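Local coordinates for mortality factor 4-like protein 1 (Homo sapiens, PDB 2F5K), which binds histone H3 methylated at a lysine of its tail through a chromo domain, and so probably takes part in gene regulation at chromatin, at residues 23-37 with 71-85. Sequence-based numbering, arbitrary orientation.
Sequences FQEGERVLCFHGPLL and ESRVLKYVDTNLQKQ
Phe23 is sandwiched between Val74 and Lys76. Val74 CG1 sits over the centre of one face of the Phe23 ring. Lys76 NZ lies over the opposite face as a cation-pi contact, 3.9 Å from the centroid of the Phe23 ring. The lysine chain bends at its second torsion (chi2 72°), which brings NZ back to the ring and to Glu27, where it forms a salt bridge with OE2 at 3.1 Å. Glu27 OE1 accepts from Gln24 N, across the type II turn of 24-27. A water joins Glu27 OE2, Arg28 O and Tyr77 N. With an alanine at Phe23, one side of Val74 and the Lys76 ammonium would probably lose their aromatic partner, leaving Glu27 as the mate of that charge across the contact.

Strands 28-32 and 74-76 pair antiparallel. Leu30 and Leu75 exchange two backbone hydrogen bonds, and Phe32 N donates a hydrogen bond to Arg73 O at 2.8 Å. Arg73 then grips Phe32 O side-on, with NH2 at 2.7 Å and NE at 3.1 Å, both from one face of the carbonyl plane. The Arg28 guanidinium stacks on Tyr77, planes 21° apart, while its NE forms a salt bridge with Glu39.

On the face of the sheet that carries Leu30 and Leu75, Leu30 CD1 rests on Asn81 CB of helix 79-98, and its CD2 meets the Tyr77 ring at CD1. Asn81 ND2 hydrogen-bonds to Lys76 O, tying the start of the helix to the Lys76 backbone. Leu75 CD1 touches Phe32 and Leu37. With its chain extended, Gln85 brings NE2 to Leu37 O in a hydrogen bond of 2.8 Å, above the carbonyl plane.

Strand 74-76 thus adds an edge to the chromo domain's curved sheet. Contacts from Leu30 and Leu37, with the Gln85 hydrogen bond, seat the helix on the sheet. The Glu27 carboxylate and the Phe23 ring face beside Lys76 NZ are likely to favour the protonated ammonium.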
loop_
_atom_site.group_PDB
_atom_site.type_symbol
_atom_site.label_atom_id
_atom_site.label_comp_id
_atom_site.label_asym_id
_atom_site.label_seq_id
_atom_site.Cartn_x
_atom_site.Cartn_y
_atom_site.Cartn_z
ATOM N N PHE A 23 -10.882 -3.077 -2.639
ATOM C CA PHE A 23 -9.991 -4.211 -2.863
ATOM C C PHE A 23 -10.512 -5.566 -2.405
ATOM O O PHE A 23 -11.472 -5.643 -1.644
ATOM C CB PHE A 23 -8.633 -3.900 -2.259
ATOM C CG PHE A 23 -8.065 -2.602 -2.740
ATOM C CD1 PHE A 23 -8.437 -1.405 -2.144
ATOM C CD2 PHE A 23 -7.191 -2.571 -3.820
ATOM C CE1 PHE A 23 -7.921 -0.205 -2.604
ATOM C CE2 PHE A 23 -6.660 -1.377 -4.276
ATOM C CZ PHE A 23 -7.030 -0.194 -3.679
ATOM N N GLN A 24 -9.877 -6.623 -2.892
ATOM C CA GLN A 24 -10.279 -7.990 -2.586
ATOM C C GLN A 24 -9.160 -8.821 -1.983
ATOM O O GLN A 24 -7.985 -8.532 -2.171
ATOM C CB GLN A 24 -10.744 -8.695 -3.855
ATOM C CG GLN A 24 -11.946 -8.083 -4.493
ATOM C CD GLN A 24 -12.295 -8.779 -5.769
ATOM O OE1 GLN A 24 -11.623 -9.740 -6.151
ATOM N NE2 GLN A 24 -13.350 -8.306 -6.446
ATOM N N GLU A 25 -9.536 -9.879 -1.271
ATOM C CA GLU A 25 -8.543 -10.765 -0.696
ATOM C C GLU A 25 -7.799 -11.407 -1.839
ATOM O O GLU A 25 -8.409 -11.919 -2.773
ATOM C CB GLU A 25 -9.198 -11.830 0.174
ATOM C CG GLU A 25 -9.947 -11.234 1.351
ATOM C CD GLU A 25 -10.485 -12.273 2.329
ATOM O OE1 GLU A 25 -10.392 -13.499 2.043
ATOM O OE2 GLU A 25 -10.998 -11.838 3.392
ATOM N N GLY A 26 -6.480 -11.350 -1.769
ATOM C CA GLY A 26 -5.653 -11.911 -2.814
ATOM C C GLY A 26 -5.124 -10.854 -3.769
ATOM O O GLY A 26 -4.075 -11.039 -4.362
ATOM N N GLU A 27 -5.826 -9.730 -3.883
ATOM C CA GLU A 27 -5.453 -8.707 -4.861
ATOM C C GLU A 27 -4.053 -8.154 -4.680
ATOM O O GLU A 27 -3.712 -7.657 -3.620
ATOM C CB GLU A 27 -6.457 -7.551 -4.882
ATOM C CG GLU A 27 -6.221 -6.576 -6.014
ATOM C CD GLU A 27 -7.283 -5.510 -6.061
ATOM O OE1 GLU A 27 -8.228 -5.587 -5.272
ATOM O OE2 GLU A 27 -7.180 -4.601 -6.885
ATOM N N ARG A 28 -3.243 -8.256 -5.726
ATOM C CA ARG A 28 -1.954 -7.632 -5.712
ATOM C C ARG A 28 -2.233 -6.123 -5.722
ATOM O O ARG A 28 -3.078 -5.656 -6.487
ATOM C CB ARG A 28 -1.158 -8.058 -6.938
ATOM C CG ARG A 28 0.126 -7.315 -7.155
ATOM C CD ARG A 28 0.895 -7.868 -8.356
ATOM N NE ARG A 28 2.323 -7.581 -8.351
ATOM C CZ ARG A 28 3.123 -7.834 -9.385
ATOM N NH1 ARG A 28 2.608 -8.379 -10.479
ATOM N NH2 ARG A 28 4.430 -7.552 -9.340
ATOM N N VAL A 29 -1.510 -5.370 -4.894
ATOM C CA VAL A 29 -1.794 -3.951 -4.698
ATOM C C VAL A 29 -0.560 -3.120 -4.436
ATOM O O VAL A 29 0.550 -3.614 -4.286
ATOM C CB VAL A 29 -2.788 -3.764 -3.489
ATOM C CG1 VAL A 29 -2.722 -2.372 -2.916
ATOM C CG2 VAL A 29 -4.240 -4.150 -3.859
ATOM N N LEU A 30 -0.746 -1.823 -4.395
ATOM C CA LEU A 30 0.369 -0.977 -4.043
ATOM C C LEU A 30 -0.079 -0.376 -2.766
ATOM O O LEU A 30 -1.203 0.101 -2.662
ATOM C CB LEU A 30 0.623 0.093 -5.081
ATOM C CG LEU A 30 1.106 -0.432 -6.435
ATOM C CD1 LEU A 30 1.127 0.734 -7.436
ATOM C CD2 LEU A 30 2.482 -0.995 -6.273
ATOM N N CYS A 31 0.772 -0.389 -1.771
ATOM C CA CYS A 31 0.328 0.111 -0.508
ATOM C C CYS A 31 1.324 1.098 -0.002
ATOM O O CYS A 31 2.516 0.870 -0.114
ATOM C CB CYS A 31 0.180 -1.045 0.496
ATOM S SG CYS A 31 -0.576 -0.557 2.063
ATOM N N PHE A 32 0.816 2.183 0.576
ATOM C CA PHE A 32 1.637 3.193 1.190
ATOM C C PHE A 32 2.114 2.727 2.567
ATOM O O PHE A 32 1.353 2.142 3.336
ATOM C CB PHE A 32 0.818 4.479 1.398
ATOM C CG PHE A 32 0.807 5.391 0.222
ATOM C CD1 PHE A 32 -0.328 5.577 -0.511
ATOM C CD2 PHE A 32 1.933 6.089 -0.128
ATOM C CE1 PHE A 32 -0.337 6.455 -1.607
ATOM C CE2 PHE A 32 1.929 6.952 -1.225
ATOM C CZ PHE A 32 0.805 7.099 -1.963
ATOM N N HIS A 33 3.368 3.015 2.878
ATOM C CA HIS A 33 3.894 2.707 4.179
ATOM C C HIS A 33 4.508 3.966 4.793
ATOM O O HIS A 33 3.923 4.577 5.693
ATOM C CB HIS A 33 4.884 1.539 4.128
ATOM C CG HIS A 33 5.518 1.256 5.448
ATOM N ND1 HIS A 33 6.872 1.406 5.674
ATOM C CD2 HIS A 33 4.980 0.842 6.622
ATOM C CE1 HIS A 33 7.140 1.087 6.929
ATOM N NE2 HIS A 33 6.010 0.740 7.525
ATOM N N GLY A 34 5.669 4.382 4.329
ATOM C CA GLY A 34 6.123 5.684 4.813
ATOM C C GLY A 34 5.682 6.697 3.755
ATOM O O GLY A 34 4.492 6.813 3.453
ATOM N N PRO A 35 6.653 7.392 3.181
ATOM C CA PRO A 35 6.435 8.285 2.043
ATOM C C PRO A 35 6.544 7.471 0.759
ATOM O O PRO A 35 6.632 8.023 -0.325
ATOM C CB PRO A 35 7.650 9.202 2.121
ATOM C CG PRO A 35 8.749 8.201 2.514
ATOM C CD PRO A 35 8.071 7.376 3.603
ATOM N N LEU A 36 6.561 6.159 0.892
ATOM C CA LEU A 36 6.791 5.285 -0.239
ATOM C C LEU A 36 5.657 4.304 -0.498
ATOM O O LEU A 36 4.913 3.936 0.403
ATOM C CB LEU A 36 8.084 4.501 0.006
ATOM C CG LEU A 36 9.346 5.335 -0.121
ATOM C CD1 LEU A 36 10.526 4.415 -0.015
ATOM C CD2 LEU A 36 9.406 6.100 -1.445
ATOM N N LEU A 37 5.569 3.853 -1.739
ATOM C CA LEU A 37 4.586 2.855 -2.146
ATOM C C LEU A 37 5.242 1.477 -2.338
ATOM O O LEU A 37 6.278 1.370 -2.952
ATOM C CB LEU A 37 3.911 3.284 -3.448
ATOM C CG LEU A 37 2.641 4.110 -3.304
ATOM C CD1 LEU A 37 2.224 4.639 -4.665
ATOM C CD2 LEU A 37 1.515 3.296 -2.690
ATOM N N GLU A 71 -8.308 2.047 3.911
ATOM C CA GLU A 71 -8.394 2.032 2.458
ATOM C C GLU A 71 -7.554 3.104 1.760
ATOM O O GLU A 71 -6.901 2.838 0.751
ATOM C CB GLU A 71 -9.822 2.212 2.009
ATOM C CG GLU A 71 -10.007 1.798 0.574
ATOM C CD GLU A 71 -11.429 1.410 0.288
ATOM O OE1 GLU A 71 -11.669 0.231 -0.041
ATOM O OE2 GLU A 71 -12.293 2.291 0.400
ATOM N N SER A 72 -7.573 4.308 2.305
ATOM C CA SER A 72 -6.844 5.419 1.700
ATOM C C SER A 72 -5.351 5.127 1.494
ATOM O O SER A 72 -4.652 5.885 0.813
ATOM C CB SER A 72 -7.018 6.695 2.527
ATOM O OG SER A 72 -6.399 6.547 3.803
ATOM N N ARG A 73 -4.842 4.047 2.069
ATOM C CA ARG A 73 -3.424 3.789 1.877
ATOM C C ARG A 73 -3.161 2.761 0.821
ATOM O O ARG A 73 -2.018 2.469 0.496
ATOM C CB ARG A 73 -2.726 3.416 3.186
ATOM C CG ARG A 73 -2.406 4.604 4.004
ATOM C CD ARG A 73 -1.891 4.246 5.331
ATOM N NE ARG A 73 -0.685 3.448 5.219
ATOM C CZ ARG A 73 -0.239 2.664 6.200
ATOM N NH1 ARG A 73 -0.909 2.628 7.346
ATOM N NH2 ARG A 73 0.866 1.938 6.027
ATOM N N VAL A 74 -4.237 2.233 0.272
ATOM C CA VAL A 74 -4.119 1.201 -0.727
ATOM C C VAL A 74 -4.442 1.729 -2.125
ATOM O O VAL A 74 -5.431 2.420 -2.313
ATOM C CB VAL A 74 -5.027 0.031 -0.390
ATOM C CG1 VAL A 74 -4.795 -1.109 -1.351
ATOM C CG2 VAL A 74 -4.769 -0.419 1.057
ATOM N N LEU A 75 -3.595 1.418 -3.095
ATOM C CA LEU A 75 -3.833 1.868 -4.467
ATOM C C LEU A 75 -3.831 0.659 -5.364
ATOM O O LEU A 75 -3.139 -0.345 -5.099
ATOM C CB LEU A 75 -2.764 2.844 -4.943
ATOM C CG LEU A 75 -2.731 4.266 -4.355
ATOM C CD1 LEU A 75 -1.533 5.019 -4.859
ATOM C CD2 LEU A 75 -4.002 4.956 -4.809
ATOM N N LYS A 76 -4.638 0.763 -6.410
ATOM C CA LYS A 76 -4.765 -0.246 -7.429
ATOM C C LYS A 76 -3.424 -0.447 -8.142
ATOM O O LYS A 76 -2.663 0.496 -8.327
ATOM C CB LYS A 76 -5.837 0.209 -8.404
ATOM C CG LYS A 76 -6.890 -0.820 -8.650
ATOM C CD LYS A 76 -7.815 -0.994 -7.471
ATOM C CE LYS A 76 -8.712 -2.191 -7.673
ATOM N NZ LYS A 76 -9.450 -2.470 -6.425
ATOM N N TYR A 77 -3.127 -1.686 -8.518
ATOM C CA TYR A 77 -1.865 -1.989 -9.175
ATOM C C TYR A 77 -2.017 -1.723 -10.667
ATOM O O TYR A 77 -2.279 -2.634 -11.425
ATOM C CB TYR A 77 -1.468 -3.461 -8.923
ATOM C CG TYR A 77 0.005 -3.756 -9.200
ATOM C CD1 TYR A 77 0.951 -3.663 -8.196
ATOM C CD2 TYR A 77 0.434 -4.114 -10.476
ATOM C CE1 TYR A 77 2.288 -3.929 -8.452
ATOM C CE2 TYR A 77 1.771 -4.383 -10.749
ATOM C CZ TYR A 77 2.686 -4.277 -9.743
ATOM O OH TYR A 77 4.016 -4.515 -10.018
ATOM N N VAL A 78 -1.848 -0.470 -11.071
ATOM C CA VAL A 78 -2.001 -0.060 -12.455
ATOM C C VAL A 78 -0.949 0.945 -12.863
ATOM O O VAL A 78 -0.282 1.571 -11.998
ATOM C CB VAL A 78 -3.418 0.551 -12.734
ATOM C CG1 VAL A 78 -4.494 -0.500 -12.639
ATOM C CG2 VAL A 78 -3.711 1.681 -11.804
ATOM N N ASP A 79 -0.802 1.110 -14.190
ATOM C CA ASP A 79 0.225 2.013 -14.736
ATOM C C ASP A 79 0.308 3.379 -14.054
ATOM O O ASP A 79 1.391 3.837 -13.719
ATOM C CB ASP A 79 0.111 2.183 -16.268
ATOM C CG ASP A 79 0.653 0.962 -17.034
ATOM O OD1 ASP A 79 1.452 0.193 -16.439
ATOM O OD2 ASP A 79 0.329 0.681 -18.221
ATOM N N THR A 80 -0.820 4.048 -13.896
ATOM C CA THR A 80 -0.843 5.353 -13.230
ATOM C C THR A 80 -0.197 5.290 -11.831
ATOM O O THR A 80 0.569 6.167 -11.454
ATOM C CB THR A 80 -2.297 5.851 -13.055
ATOM O OG1 THR A 80 -2.802 6.295 -14.308
ATOM C CG2 THR A 80 -2.320 7.177 -12.243
ATOM N N ASN A 81 -0.567 4.292 -11.040
ATOM C CA ASN A 81 0.020 4.166 -9.705
ATOM C C ASN A 81 1.474 3.689 -9.696
ATOM O O ASN A 81 2.259 4.137 -8.860
ATOM C CB ASN A 81 -0.878 3.384 -8.779
ATOM C CG ASN A 81 -2.193 4.079 -8.582
ATOM O OD1 ASN A 81 -2.234 5.301 -8.589
ATOM N ND2 ASN A 81 -3.276 3.317 -8.429
ATOM N N LEU A 82 1.848 2.848 -10.664
ATOM C CA LEU A 82 3.260 2.448 -10.806
ATOM C C LEU A 82 4.116 3.670 -11.137
ATOM O O LEU A 82 5.212 3.803 -10.631
ATOM C CB LEU A 82 3.435 1.345 -11.864
ATOM C CG LEU A 82 2.923 0.009 -11.379
ATOM C CD1 LEU A 82 2.634 -0.958 -12.543
ATOM C CD2 LEU A 82 3.909 -0.600 -10.343
ATOM N N GLN A 83 3.607 4.565 -11.987
ATOM C CA GLN A 83 4.308 5.801 -12.302
ATOM C C GLN A 83 4.439 6.659 -11.043
ATOM O O GLN A 83 5.433 7.328 -10.841
ATOM C CB GLN A 83 3.499 6.598 -13.327
ATOM C CG GLN A 83 4.154 7.859 -13.750
ATOM C CD GLN A 83 5.574 7.615 -14.252
ATOM O OE1 GLN A 83 5.899 6.501 -14.740
ATOM N NE2 GLN A 83 6.430 8.650 -14.142
ATOM N N LYS A 84 3.400 6.666 -10.215
ATOM C CA LYS A 84 3.424 7.429 -8.965
ATOM C C LYS A 84 4.459 6.788 -8.031
ATOM O O LYS A 84 5.207 7.483 -7.345
ATOM C CB LYS A 84 2.041 7.437 -8.309
ATOM C CG LYS A 84 1.994 7.903 -6.867
ATOM C CD LYS A 84 0.525 7.936 -6.258
ATOM C CE LYS A 84 -0.378 8.918 -7.011
ATOM N NZ LYS A 84 -1.283 9.689 -6.102
ATOM N N GLN A 85 4.484 5.454 -8.021
ATOM C CA GLN A 85 5.445 4.738 -7.183
ATOM C C GLN A 85 6.847 5.178 -7.518
ATOM O O GLN A 85 7.656 5.462 -6.636
ATOM C CB GLN A 85 5.385 3.226 -7.409
ATOM C CG GLN A 85 6.423 2.456 -6.545
ATOM C CD GLN A 85 6.264 0.942 -6.651
ATOM O OE1 GLN A 85 6.011 0.418 -7.744
ATOM N NE2 GLN A 85 6.378 0.248 -5.533
HETATM O O HOH W 1 -4.761 -3.765 -7.558
HETATM O O HOH W 2 7.535 4.610 -4.159
#